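Local structure of putative adhesin (Parabacteroides distasonis, 3LJY) at residues Y35-D40 with S104-D109; A20-I25 with R63-A68; G29-N34 with T78-K83; G167-G172 with L187-L192. The protein is of unknown function but, as a putative adhesin built around a head GIN domain, probably takes part in attachment at the cell surface. All coordinates share one frame; numbering follows the deposited sequence.

Contact 1: residues Y35-D40 with S104-D109; sequences YEQSDD and SPLTGD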
loop_
_atom_site.group_PDB
_atom_site.type_symbol
_atom_site.label_atom_id
_atom_site.label_comp_id
_atom_site.label_asym_id
_atom_site.label_seq_id
_atom_site.Cartn_x
_atom_site.Cartn_y
_atom_site.Cartn_z
ATOM N N TYR A 35 -11.773 1.643 -2.711
ATOM C CA TYR A 35 -11.719 1.033 -4.036
ATOM C C TYR A 35 -12.246 -0.427 -3.973
ATOM O O TYR A 35 -12.007 -1.158 -3.014
ATOM C CB TYR A 35 -10.294 1.121 -4.639
ATOM C CG TYR A 35 -10.146 0.274 -5.896
ATOM C CD1 TYR A 35 -10.494 0.767 -7.142
ATOM C CD2 TYR A 35 -9.713 -1.052 -5.816
ATOM C CE1 TYR A 35 -10.408 -0.012 -8.257
ATOM C CE2 TYR A 35 -9.640 -1.847 -6.934
ATOM C CZ TYR A 35 -9.989 -1.322 -8.150
ATOM O OH TYR A 35 -9.915 -2.138 -9.248
ATOM N N GLU A 36 -12.981 -0.828 -4.999
ATOM C CA GLU A 36 -13.325 -2.228 -5.181
ATOM C C GLU A 36 -13.114 -2.674 -6.612
ATOM O O GLU A 36 -13.350 -1.928 -7.548
ATOM C CB GLU A 36 -14.760 -2.496 -4.784
ATOM C CG GLU A 36 -14.927 -2.461 -3.275
ATOM C CD GLU A 36 -16.359 -2.647 -2.808
ATOM O OE1 GLU A 36 -17.158 -3.285 -3.523
ATOM O OE2 GLU A 36 -16.656 -2.148 -1.700
ATOM N N GLN A 37 -12.696 -3.924 -6.772
ATOM C CA GLN A 37 -12.565 -4.507 -8.094
ATOM C C GLN A 37 -13.887 -5.134 -8.487
ATOM O O GLN A 37 -14.388 -6.037 -7.815
ATOM C CB GLN A 37 -11.403 -5.514 -8.135
ATOM C CG GLN A 37 -11.181 -6.119 -9.506
ATOM C CD GLN A 37 -10.100 -7.161 -9.539
ATOM O OE1 GLN A 37 -9.811 -7.806 -8.528
ATOM N NE2 GLN A 37 -9.487 -7.341 -10.718
ATOM N N SER A 38 -14.460 -4.648 -9.583
ATOM C CA SER A 38 -15.726 -5.176 -10.076
ATOM C C SER A 38 -15.912 -4.925 -11.584
ATOM O O SER A 38 -15.358 -3.971 -12.147
ATOM C CB SER A 38 -16.881 -4.551 -9.278
ATOM O OG SER A 38 -17.272 -3.277 -9.783
ATOM N N ASP A 39 -16.720 -5.781 -12.214
ATOM C CA ASP A 39 -17.125 -5.610 -13.606
ATOM C C ASP A 39 -18.272 -4.620 -13.799
ATOM O O ASP A 39 -18.614 -4.310 -14.937
ATOM C CB ASP A 39 -17.483 -6.961 -14.227
ATOM C CG ASP A 39 -16.251 -7.831 -14.482
ATOM O OD1 ASP A 39 -15.221 -7.329 -15.010
ATOM O OD2 ASP A 39 -16.302 -9.030 -14.138
ATOM N N ASP A 40 -18.856 -4.107 -12.717
ATOM C CA ASP A 40 -19.930 -3.112 -12.859
ATOM C C ASP A 40 -19.337 -1.863 -13.492
ATOM O O ASP A 40 -18.168 -1.580 -13.301
ATOM C CB ASP A 40 -20.597 -2.765 -11.517
ATOM C CG ASP A 40 -21.107 -3.993 -10.771
ATOM O OD1 ASP A 40 -21.712 -4.856 -11.418
ATOM O OD2 ASP A 40 -20.911 -4.120 -9.546
ATOM N N SER A 104 -12.469 -4.970 -1.493
ATOM C CA SER A 104 -12.893 -6.209 -2.119
ATOM C C SER A 104 -11.676 -7.108 -2.234
ATOM O O SER A 104 -10.566 -6.647 -2.081
ATOM C CB SER A 104 -13.372 -5.931 -3.524
ATOM O OG SER A 104 -12.267 -5.478 -4.287
ATOM N N PRO A 105 -11.885 -8.405 -2.524
ATOM C CA PRO A 105 -10.782 -9.179 -3.032
ATOM C C PRO A 105 -10.161 -8.463 -4.214
ATOM O O PRO A 105 -10.843 -7.672 -4.882
ATOM C CB PRO A 105 -11.454 -10.468 -3.476
ATOM C CG PRO A 105 -12.665 -10.581 -2.641
ATOM C CD PRO A 105 -13.122 -9.205 -2.413
ATOM N N LEU A 106 -8.869 -8.684 -4.430
ATOM C CA LEU A 106 -8.168 -8.163 -5.607
ATOM C C LEU A 106 -7.488 -9.323 -6.328
ATOM O O LEU A 106 -6.702 -10.039 -5.731
ATOM C CB LEU A 106 -7.158 -7.086 -5.201
ATOM C CG LEU A 106 -6.395 -6.346 -6.325
ATOM C CD1 LEU A 106 -7.278 -5.457 -7.162
ATOM C CD2 LEU A 106 -5.257 -5.502 -5.733
ATOM N N THR A 107 -7.827 -9.529 -7.600
ATOM C CA THR A 107 -7.187 -10.552 -8.439
ATOM C C THR A 107 -6.540 -9.900 -9.659
ATOM O O THR A 107 -7.023 -8.881 -10.148
ATOM C CB THR A 107 -8.216 -11.617 -8.942
ATOM O OG1 THR A 107 -8.883 -12.200 -7.820
ATOM C CG2 THR A 107 -7.530 -12.763 -9.728
ATOM N N GLY A 108 -5.472 -10.505 -10.173
ATOM C CA GLY A 108 -4.847 -10.042 -11.407
ATOM C C GLY A 108 -3.391 -10.401 -11.548
ATOM O O GLY A 108 -2.854 -11.201 -10.791
ATOM N N ASP A 109 -2.741 -9.819 -12.543
ATOM C CA ASP A 109 -1.373 -10.204 -12.905
ATOM C C ASP A 109 -0.368 -9.590 -11.943
ATOM O O ASP A 109 0.334 -10.289 -11.244
ATOM C CB ASP A 109 -1.098 -9.763 -14.360
ATOM C CG ASP A 109 0.343 -9.920 -14.795
ATOM O OD1 ASP A 109 1.098 -10.720 -14.215
ATOM O OD2 ASP A 109 0.710 -9.239 -15.764
#

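Contact 2: residues A20-I25 with R63-A68; sequences ADYNEI and RVLTIA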
loop_
_atom_site.group_PDB
_atom_site.type_symbol
_atom_site.label_atom_id
_atom_site.label_comp_id
_atom_site.label_asym_id
_atom_site.label_seq_id
_atom_site.Cartn_x
_atom_site.Cartn_y
_atom_site.Cartn_z
ATOM N N ALA A 20 -14.841 6.609 -17.175
ATOM C CA ALA A 20 -14.256 5.575 -18.048
ATOM C C ALA A 20 -13.585 4.585 -17.122
ATOM O O ALA A 20 -13.287 4.906 -15.989
ATOM C CB ALA A 20 -13.260 6.155 -19.051
ATOM N N ASP A 21 -13.362 3.377 -17.597
ATOM C CA ASP A 21 -12.646 2.384 -16.808
ATOM C C ASP A 21 -11.159 2.775 -16.659
ATOM O O ASP A 21 -10.570 3.399 -17.545
ATOM C CB ASP A 21 -12.798 0.980 -17.420
ATOM C CG ASP A 21 -12.419 -0.119 -16.441
ATOM O OD1 ASP A 21 -13.109 -0.247 -15.400
ATOM O OD2 ASP A 21 -11.433 -0.849 -16.713
ATOM N N TYR A 22 -10.572 2.416 -15.519
ATOM C CA TYR A 22 -9.222 2.808 -15.184
ATOM C C TYR A 22 -8.544 1.617 -14.501
ATOM O O TYR A 22 -9.218 0.777 -13.922
ATOM C CB TYR A 22 -9.262 4.050 -14.280
ATOM C CG TYR A 22 -9.980 3.812 -12.970
ATOM C CD1 TYR A 22 -9.326 3.221 -11.880
ATOM C CD2 TYR A 22 -11.319 4.151 -12.821
ATOM C CE1 TYR A 22 -10.002 2.987 -10.698
ATOM C CE2 TYR A 22 -11.989 3.916 -11.643
ATOM C CZ TYR A 22 -11.335 3.336 -10.600
ATOM O OH TYR A 22 -12.005 3.114 -9.461
ATOM N N ASN A 23 -7.221 1.522 -14.616
ATOM C CA ASN A 23 -6.434 0.452 -13.968
ATOM C C ASN A 23 -5.349 1.016 -13.062
ATOM O O ASN A 23 -4.514 0.291 -12.526
ATOM C CB ASN A 23 -5.795 -0.469 -15.017
ATOM C CG ASN A 23 -4.678 0.210 -15.799
ATOM O OD1 ASN A 23 -4.613 1.444 -15.914
ATOM N ND2 ASN A 23 -3.788 -0.606 -16.347
ATOM N N GLU A 24 -5.379 2.321 -12.886
ATOM C CA GLU A 24 -4.388 2.985 -12.103
ATOM C C GLU A 24 -5.041 4.146 -11.361
ATOM O O GLU A 24 -5.984 4.784 -11.842
ATOM C CB GLU A 24 -3.205 3.384 -13.008
ATOM C CG GLU A 24 -2.185 4.256 -12.326
ATOM C CD GLU A 24 -0.814 4.276 -12.988
ATOM O OE1 GLU A 24 -0.653 3.761 -14.142
ATOM O OE2 GLU A 24 0.102 4.829 -12.300
ATOM N N ILE A 25 -4.574 4.364 -10.137
ATOM C CA ILE A 25 -5.086 5.433 -9.260
ATOM C C ILE A 25 -3.966 6.308 -8.706
ATOM O O ILE A 25 -2.927 5.809 -8.339
ATOM C CB ILE A 25 -5.909 4.835 -8.126
ATOM C CG1 ILE A 25 -7.101 4.078 -8.727
ATOM C CG2 ILE A 25 -6.345 5.904 -7.190
ATOM C CD1 ILE A 25 -8.303 3.934 -7.810
ATOM N N ARG A 63 -6.519 5.752 -18.865
ATOM C CA ARG A 63 -6.848 4.745 -17.841
ATOM C C ARG A 63 -6.336 4.997 -16.413
ATOM O O ARG A 63 -6.309 4.056 -15.626
ATOM C CB ARG A 63 -6.484 3.332 -18.347
ATOM C CG ARG A 63 -7.023 3.110 -19.720
ATOM C CD ARG A 63 -6.903 1.704 -20.255
ATOM N NE ARG A 63 -7.722 0.711 -19.552
ATOM C CZ ARG A 63 -7.230 -0.307 -18.849
ATOM N NH1 ARG A 63 -5.922 -0.485 -18.736
ATOM N NH2 ARG A 63 -8.054 -1.155 -18.254
ATOM N N VAL A 64 -5.944 6.241 -16.090
ATOM C CA VAL A 64 -5.558 6.621 -14.737
ATOM C C VAL A 64 -6.628 7.517 -14.091
ATOM O O VAL A 64 -6.943 8.568 -14.629
ATOM C CB VAL A 64 -4.218 7.403 -14.686
ATOM C CG1 VAL A 64 -3.882 7.796 -13.206
ATOM C CG2 VAL A 64 -3.029 6.627 -15.382
ATOM N N LEU A 65 -7.130 7.135 -12.912
ATOM C CA LEU A 65 -8.019 8.011 -12.124
ATOM C C LEU A 65 -7.262 8.977 -11.179
ATOM O O LEU A 65 -6.457 8.548 -10.376
ATOM C CB LEU A 65 -9.010 7.179 -11.283
ATOM C CG LEU A 65 -10.002 7.917 -10.389
ATOM C CD1 LEU A 65 -10.966 8.801 -11.204
ATOM C CD2 LEU A 65 -10.760 6.980 -9.508
ATOM N N THR A 66 -7.513 10.280 -11.306
ATOM C CA THR A 66 -7.092 11.284 -10.322
ATOM C C THR A 66 -8.342 12.064 -9.825
ATOM O O THR A 66 -9.254 12.395 -10.596
ATOM C CB THR A 66 -6.007 12.263 -10.896
ATOM O OG1 THR A 66 -6.425 12.782 -12.155
ATOM C CG2 THR A 66 -4.670 11.551 -11.156
ATOM N N ILE A 67 -8.414 12.281 -8.516
ATOM C CA ILE A 67 -9.443 13.101 -7.904
ATOM C C ILE A 67 -8.759 14.148 -7.046
ATOM O O ILE A 67 -8.011 13.825 -6.122
ATOM C CB ILE A 67 -10.411 12.269 -7.032
ATOM C CG1 ILE A 67 -11.016 11.139 -7.857
ATOM C CG2 ILE A 67 -11.508 13.141 -6.459
ATOM C CD1 ILE A 67 -11.820 10.234 -7.071
ATOM N N ALA A 68 -8.982 15.410 -7.364
ATOM C CA ALA A 68 -8.372 16.485 -6.597
ATOM C C ALA A 68 -9.228 17.737 -6.693
ATOM O O ALA A 68 -10.192 17.763 -7.457
ATOM C CB ALA A 68 -6.935 16.752 -7.109
#

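Contact 3: residues G29-N34 with T78-K83; sequences GVIDFN and TKFIVK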
loop_
_atom_site.group_PDB
_atom_site.type_symbol
_atom_site.label_atom_id
_atom_site.label_comp_id
_atom_site.label_asym_id
_atom_site.label_seq_id
_atom_site.Cartn_x
_atom_site.Cartn_y
_atom_site.Cartn_z
ATOM N N GLY A 29 -3.458 14.190 -0.718
ATOM C CA GLY A 29 -4.322 14.923 0.193
ATOM C C GLY A 29 -4.948 14.047 1.237
ATOM O O GLY A 29 -4.816 12.826 1.164
ATOM N N VAL A 30 -5.683 14.667 2.165
ATOM C CA VAL A 30 -6.344 13.964 3.284
ATOM C C VAL A 30 -7.720 13.432 2.835
ATOM O O VAL A 30 -8.752 14.039 3.098
ATOM C CB VAL A 30 -6.495 14.874 4.577
ATOM C CG1 VAL A 30 -6.681 14.013 5.813
ATOM C CG2 VAL A 30 -5.276 15.793 4.769
ATOM N N ILE A 31 -7.698 12.293 2.152
ATOM C CA ILE A 31 -8.841 11.720 1.484
ATOM C C ILE A 31 -8.993 10.289 1.958
ATOM O O ILE A 31 -8.013 9.597 1.997
ATOM C CB ILE A 31 -8.608 11.750 -0.062
ATOM C CG1 ILE A 31 -8.588 13.210 -0.546
ATOM C CG2 ILE A 31 -9.687 10.928 -0.856
ATOM C CD1 ILE A 31 -8.202 13.383 -2.035
ATOM N N ASP A 32 -10.206 9.865 2.338
ATOM C CA ASP A 32 -10.508 8.432 2.564
ATOM C C ASP A 32 -10.985 7.807 1.240
ATOM O O ASP A 32 -12.071 8.074 0.792
ATOM C CB ASP A 32 -11.562 8.228 3.662
ATOM C CG ASP A 32 -11.043 8.507 5.089
ATOM O OD1 ASP A 32 -9.817 8.535 5.382
ATOM O OD2 ASP A 32 -11.908 8.692 5.966
ATOM N N PHE A 33 -10.154 6.977 0.630
ATOM C CA PHE A 33 -10.327 6.541 -0.779
ATOM C C PHE A 33 -10.606 5.045 -0.832
ATOM O O PHE A 33 -9.736 4.217 -0.588
ATOM C CB PHE A 33 -9.062 6.890 -1.570
ATOM C CG PHE A 33 -9.200 6.804 -3.067
ATOM C CD1 PHE A 33 -9.377 5.593 -3.701
ATOM C CD2 PHE A 33 -9.034 7.936 -3.844
ATOM C CE1 PHE A 33 -9.481 5.530 -5.064
ATOM C CE2 PHE A 33 -9.113 7.873 -5.203
ATOM C CZ PHE A 33 -9.342 6.671 -5.817
ATOM N N ASN A 34 -11.858 4.719 -1.114
ATOM C CA ASN A 34 -12.339 3.351 -1.079
ATOM C C ASN A 34 -12.429 2.773 -2.494
ATOM O O ASN A 34 -13.067 3.349 -3.371
ATOM C CB ASN A 34 -13.704 3.326 -0.344
ATOM C CG ASN A 34 -13.554 3.571 1.156
ATOM O OD1 ASN A 34 -13.078 2.702 1.859
ATOM N ND2 ASN A 34 -13.953 4.751 1.644
ATOM N N THR A 78 -14.227 19.175 6.193
ATOM C CA THR A 78 -14.568 18.266 7.272
ATOM C C THR A 78 -14.075 16.870 6.928
ATOM O O THR A 78 -13.390 16.240 7.719
ATOM C CB THR A 78 -16.086 18.267 7.503
ATOM O OG1 THR A 78 -16.556 19.617 7.428
ATOM C CG2 THR A 78 -16.426 17.661 8.851
ATOM N N LYS A 79 -14.443 16.391 5.751
ATOM C CA LYS A 79 -14.063 15.056 5.326
ATOM C C LYS A 79 -14.150 15.032 3.814
ATOM O O LYS A 79 -14.837 15.853 3.234
ATOM C CB LYS A 79 -14.974 14.001 5.954
ATOM C CG LYS A 79 -14.291 12.661 6.208
ATOM C CD LYS A 79 -13.686 12.561 7.587
ATOM C CE LYS A 79 -12.822 11.326 7.720
ATOM N NZ LYS A 79 -12.266 11.247 9.128
ATOM N N PHE A 80 -13.395 14.137 3.197
ATOM C CA PHE A 80 -13.383 13.927 1.747
ATOM C C PHE A 80 -13.321 12.422 1.552
ATOM O O PHE A 80 -12.259 11.825 1.723
ATOM C CB PHE A 80 -12.147 14.596 1.134
ATOM C CG PHE A 80 -12.179 14.758 -0.375
ATOM C CD1 PHE A 80 -12.672 13.775 -1.215
ATOM C CD2 PHE A 80 -11.646 15.892 -0.956
ATOM C CE1 PHE A 80 -12.651 13.933 -2.607
ATOM C CE2 PHE A 80 -11.626 16.056 -2.339
ATOM C CZ PHE A 80 -12.122 15.072 -3.159
ATOM N N ILE A 81 -14.452 11.807 1.195
ATOM C CA ILE A 81 -14.555 10.336 1.065
ATOM C C ILE A 81 -14.823 9.993 -0.378
ATOM O O ILE A 81 -15.767 10.483 -0.932
ATOM C CB ILE A 81 -15.701 9.728 1.938
ATOM C CG1 ILE A 81 -15.576 10.152 3.410
ATOM C CG2 ILE A 81 -15.697 8.216 1.856
ATOM C CD1 ILE A 81 -16.784 9.754 4.264
ATOM N N VAL A 82 -13.972 9.162 -0.980
ATOM C CA VAL A 82 -14.182 8.626 -2.331
ATOM C C VAL A 82 -14.578 7.138 -2.265
ATOM O O VAL A 82 -14.070 6.395 -1.420
ATOM C CB VAL A 82 -12.905 8.764 -3.212
ATOM C CG1 VAL A 82 -13.123 8.086 -4.530
ATOM C CG2 VAL A 82 -12.553 10.213 -3.410
ATOM N N LYS A 83 -15.493 6.743 -3.153
ATOM C CA LYS A 83 -15.899 5.346 -3.348
ATOM C C LYS A 83 -16.009 5.076 -4.853
ATOM O O LYS A 83 -16.832 5.694 -5.536
ATOM C CB LYS A 83 -17.240 5.092 -2.678
ATOM C CG LYS A 83 -17.637 3.645 -2.622
ATOM C CD LYS A 83 -19.094 3.539 -2.313
ATOM C CE LYS A 83 -19.516 2.132 -2.031
ATOM N NZ LYS A 83 -19.240 1.382 -3.206
HETATM O O HOH W 1 -10.890 13.493 4.846
#

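Contact 4: residues G167-G172 with L187-L192; sequences GNAKEG and LAVPQL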
loop_
_atom_site.group_PDB
_atom_site.type_symbol
_atom_site.label_atom_id
_atom_site.label_comp_id
_atom_site.label_asym_id
_atom_site.label_seq_id
_atom_site.Cartn_x
_atom_site.Cartn_y
_atom_site.Cartn_z
ATOM N N GLY A 167 -1.002 -15.570 4.565
ATOM C CA GLY A 167 -1.014 -16.043 3.186
ATOM C C GLY A 167 0.241 -16.756 2.731
ATOM O O GLY A 167 1.009 -17.291 3.541
ATOM N N ASN A 168 0.425 -16.781 1.414
ATOM C CA ASN A 168 1.558 -17.445 0.784
ATOM C C ASN A 168 2.104 -16.589 -0.353
ATOM O O ASN A 168 1.349 -15.949 -1.057
ATOM C CB ASN A 168 1.166 -18.809 0.187
ATOM C CG ASN A 168 0.598 -19.780 1.213
ATOM O OD1 ASN A 168 1.332 -20.509 1.902
ATOM N ND2 ASN A 168 -0.719 -19.808 1.303
ATOM N N ALA A 169 3.428 -16.588 -0.518
ATOM C CA ALA A 169 4.088 -16.065 -1.737
ATOM C C ALA A 169 5.175 -17.032 -2.122
ATOM O O ALA A 169 6.013 -17.325 -1.302
ATOM C CB ALA A 169 4.703 -14.641 -1.507
ATOM N N LYS A 170 5.205 -17.506 -3.357
ATOM C CA LYS A 170 6.229 -18.485 -3.750
ATOM C C LYS A 170 7.688 -17.978 -3.622
ATOM O O LYS A 170 8.597 -18.747 -3.282
ATOM C CB LYS A 170 5.997 -18.943 -5.179
ATOM C CG LYS A 170 4.869 -19.862 -5.330
ATOM C CD LYS A 170 4.697 -20.261 -6.774
ATOM C CE LYS A 170 3.249 -20.684 -7.038
ATOM N NZ LYS A 170 2.752 -21.719 -6.067
ATOM N N GLU A 171 7.898 -16.708 -3.942
ATOM C CA GLU A 171 9.205 -16.066 -3.831
ATOM C C GLU A 171 9.034 -14.688 -3.233
ATOM O O GLU A 171 7.988 -14.084 -3.383
ATOM C CB GLU A 171 9.865 -15.907 -5.192
ATOM C CG GLU A 171 10.050 -17.179 -5.937
ATOM C CD GLU A 171 10.984 -17.040 -7.120
ATOM O OE1 GLU A 171 11.318 -15.896 -7.532
ATOM O OE2 GLU A 171 11.399 -18.100 -7.628
ATOM N N GLY A 172 10.078 -14.178 -2.594
ATOM C CA GLY A 172 10.017 -12.871 -1.947
ATOM C C GLY A 172 11.341 -12.159 -1.927
ATOM O O GLY A 172 12.332 -12.784 -1.739
ATOM N N LEU A 187 3.142 -14.338 6.521
ATOM C CA LEU A 187 3.327 -14.689 5.110
ATOM C C LEU A 187 4.432 -15.741 4.920
ATOM O O LEU A 187 5.633 -15.463 5.043
ATOM C CB LEU A 187 3.655 -13.446 4.293
ATOM C CG LEU A 187 3.728 -13.586 2.765
ATOM C CD1 LEU A 187 2.390 -13.866 2.204
ATOM C CD2 LEU A 187 4.335 -12.355 2.152
ATOM N N ALA A 188 4.002 -16.940 4.550
ATOM C CA ALA A 188 4.865 -18.076 4.311
ATOM C C ALA A 188 5.493 -17.937 2.947
ATOM O O ALA A 188 4.796 -17.933 1.946
ATOM C CB ALA A 188 4.013 -19.365 4.389
ATOM N N VAL A 189 6.822 -17.829 2.899
ATOM C CA VAL A 189 7.553 -17.714 1.625
ATOM C C VAL A 189 8.600 -18.784 1.499
ATOM O O VAL A 189 9.562 -18.772 2.231
ATOM C CB VAL A 189 8.242 -16.340 1.505
ATOM C CG1 VAL A 189 9.029 -16.268 0.165
ATOM C CG2 VAL A 189 7.223 -15.192 1.656
ATOM N N PRO A 190 8.448 -19.724 0.559
ATOM C CA PRO A 190 9.525 -20.720 0.374
ATOM C C PRO A 190 10.922 -20.173 0.028
ATOM O O PRO A 190 11.911 -20.577 0.636
ATOM C CB PRO A 190 8.989 -21.597 -0.750
ATOM C CG PRO A 190 7.445 -21.433 -0.660
ATOM C CD PRO A 190 7.288 -19.994 -0.315
ATOM N N GLN A 191 11.015 -19.289 -0.954
ATOM C CA GLN A 191 12.309 -18.748 -1.388
ATOM C C GLN A 191 12.383 -17.257 -1.075
ATOM O O GLN A 191 11.857 -16.422 -1.830
ATOM C CB GLN A 191 12.522 -18.962 -2.900
ATOM C CG GLN A 191 12.324 -20.393 -3.398
ATOM C CD GLN A 191 13.225 -21.372 -2.712
ATOM O OE1 GLN A 191 14.389 -21.070 -2.423
ATOM N NE2 GLN A 191 12.696 -22.542 -2.414
ATOM N N LEU A 192 13.017 -16.916 0.041
ATOM C CA LEU A 192 12.953 -15.538 0.543
ATOM C C LEU A 192 14.326 -14.923 0.591
ATOM O O LEU A 192 15.240 -15.545 1.046
ATOM C CB LEU A 192 12.259 -15.471 1.937
ATOM C CG LEU A 192 12.031 -14.074 2.539
ATOM C CD1 LEU A 192 11.188 -13.236 1.598
ATOM C CD2 LEU A 192 11.450 -14.136 3.947
HETATM O O HOH W 2 4.108 -20.247 0.759
#

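Contact 1: residues Y35-D40 with S104-D109
With chi1 at -178° and the chain straight beyond CG, Gln37 reaches out from the end of strand 32-37 and lays its carboxamide against the backbone of Thr107. Ser104 answers from the other segment: its OG sits between its own backbone N and carbonyl carbon (chi1 65°), which sets OG in front of the Gln37 N-H. The amide is gripped at both ends. Thr107 N donates to Gln37 OE1 over 2.8 Å, in the carbonyl plane and on a lone pair, while Gln37 NE2 returns a bond to Thr107 O at 3.0 Å. NE2 has a second acceptor in Lys87 O, and the three bonds restrict rotation of the amide about the CG-CD bond. At the serine, Gln37 N meets Ser104 OG at 3.0 Å in a nearly straight bond (172° at the hydrogen). The hydroxyl in turn donates to Pro105 O, 2.7 Å from OG, coming from above that carbonyl's plane. Looser packing flanks these bonds: Glu36 CG lies 3.8 Å from Ser104 CB, and Leu106 CD1 approaches the edge of the Tyr35 ring, whose OH bonds to Ser86 OG. Strand 106-107 is outermost in its short parallel sheet, and the Gln37 amide uses both the N-H and the C=O of Thr107, at a corner of what is, from its stacked parallel strands and pectate-lyase-like family, a parallel beta-solenoid.

Contact 2: residues A20-I25 with R63-A68
Parallel strand pairing at the N-terminal end of the beta-solenoid joins Glu24 to Val64 and Ile25 to Leu65, where strand 24-27 starts out beside strand 64-69 in the long mixed sheet. Leu65 N donates to Glu24 O over 2.8 Å. Just before the strands, Arg63 O takes Asn23 N at 2.9 Å and a weak second bond from Glu24 N. One carbonyl thus receives two successive amides as the chain swings into the sheet. On the face carrying Glu24 and Val64, the two side chains run side by side and point the same way; Glu24 CG stays 4.0 Å from both Val64 methyls. The Arg63 chain bends at chi3 (67°), which turns its guanidinium back toward Asp21 and Asn23. Asp21 OD2 and Arg63 NH2 form a long salt bridge of 3.7 Å, with the carboxylate and guanidinium planes 40° apart, and Lys87 is a further, weak ionic partner of the same carboxylate. The buried face belongs to Tyr22, Ile25 and Leu65. Tyr22 OH is bonded to Thr84 OG1, which fixes the far end of the ring, and Phe33 packs on both Ile25 and Leu65. Over one face of the tyrosine lies Leu65: its CB makes a CH-pi contact 4.0 Å from the Tyr22 ring centroid, and its CD2 comes within 3.8 Å of Tyr22 CZ.

Contact 3: residues G29-N34 with T78-K83
Strands 32-34 and 80-83 run side by side in the same direction, their axes 4.6 Å apart at closest approach and 8° from parallel. The pairs are Asp32 with Ile81, Phe33 with Val82 and Asn34 with Lys83, and the bonds pass back and forth as parallel strands require. Asp32 N donates to Phe80 O, Val82 N gives to Asp32 O over 2.8 Å, and Asn34 N gives to Val82 O over the same 2.8 Å. Ahead of the strands, Val30 is the centre of an inverse gamma turn, and a water bridges the gap by donating to Val30 O and accepting from Phe80 N. On the buried face two aromatic rings each carry an aliphatic group. Phe33, with CG anti to the backbone N (chi1 -166°), presents a ring face to Val82, and Val82 CG1 sits over its centre, 4.1 Å from the centroid. Ile31 CG1 covers the Phe80 ring from the same distance to the centroid but is shifted toward the rim. Ile31 CG2 and Val82 CG2 close up at 3.9 Å, and Ile67 packs beneath Phe33, Phe80 and Val82. The face of Asp32, Asn34, Ile81 and Lys83 is more polar. Asn34 ND2 has a weak bond to Val82 O and lies alongside Ile81, while its OD1 is held by Asn103 ND2. Asp32 OD2 meets Lys79 CE at 3.3 Å, with the ammonium too distant for a salt bridge. A hydrocarbon-lined interior beneath a polar outer face is the usual build of a parallel beta-solenoid wall.

Contact 4: residues G167-G172 with L187-L192
Leu187 lays its CD1 methyl over the peptide joining Gly167 to Asn168, 3.6 Å from both Gly167 C and Asn168 N. The branch gets there because CG stands anti to the backbone N (chi1 -173°), and CD2 then approaches Ala169 CB. Beneath this cover the backbones pair: Ala188 N donates to Gly167 O, and Ala169 N donates to Ala188 O at 3.1 Å. That Ala188 oxygen also accepts from a water 2.7 Å away, which donates in addition to Asn168 OD1. With its ND2 bonded to Glu148 OE1, the Asn168 amide is tied on two sides. These are successive coils of the parallel beta-solenoid, stacked in register, and both segments turn the same corner here, at Lys170-Glu171 in one and Pro190-Gln191 in the other. Around the bend the bonding slackens and then recovers: Gln191 N to Lys170 O is weak, whereas Gly172 N reaches Gln191 O at 3.0 Å as the next sheet begins. Pro190, with no N-H to give, puts CD 3.1 Å from Ala169 O instead. Val189 fills the inside of the corner. Its CG1 touches Ala169 O and also lies 3.6 Å from Gly172 N, while CG2 meets Ala169 CB at 4.1 Å; Tyr174 packs against this valine and against both leucines. On the outer side Glu171 is extended, whereas Gln191 bends at chi2, and its NE2 bonds to Asp208 OD2. Further into the new sheet, Leu192 CD1 rests on the Gly172 carbonyl, 3.6 Å from Gly172 O.

Contacts 1, 2 and 3 cluster at the N-terminal end of the solenoid, their centres 14 to 19 Å apart, and their segments alternate along the chain. Contacts 1 and 3 use successive parts of strand 32-37, while contact 2 lies in the sheet across the interior and packs face to face with contact 3; Tyr35 of contact 1 reaches Tyr22 and Ile25. Contact 4 comes later in the sequence, about 33 Å from contact 3 between centres and on the opposite side of the chain's centre. Contacts 1 and 4 reach the two outermost strands, 106-107 and 167-169, of one short parallel sheet. At contact 4 the coils repeat regularly, whereas the first three contacts tie sequence-distant strands together at the start.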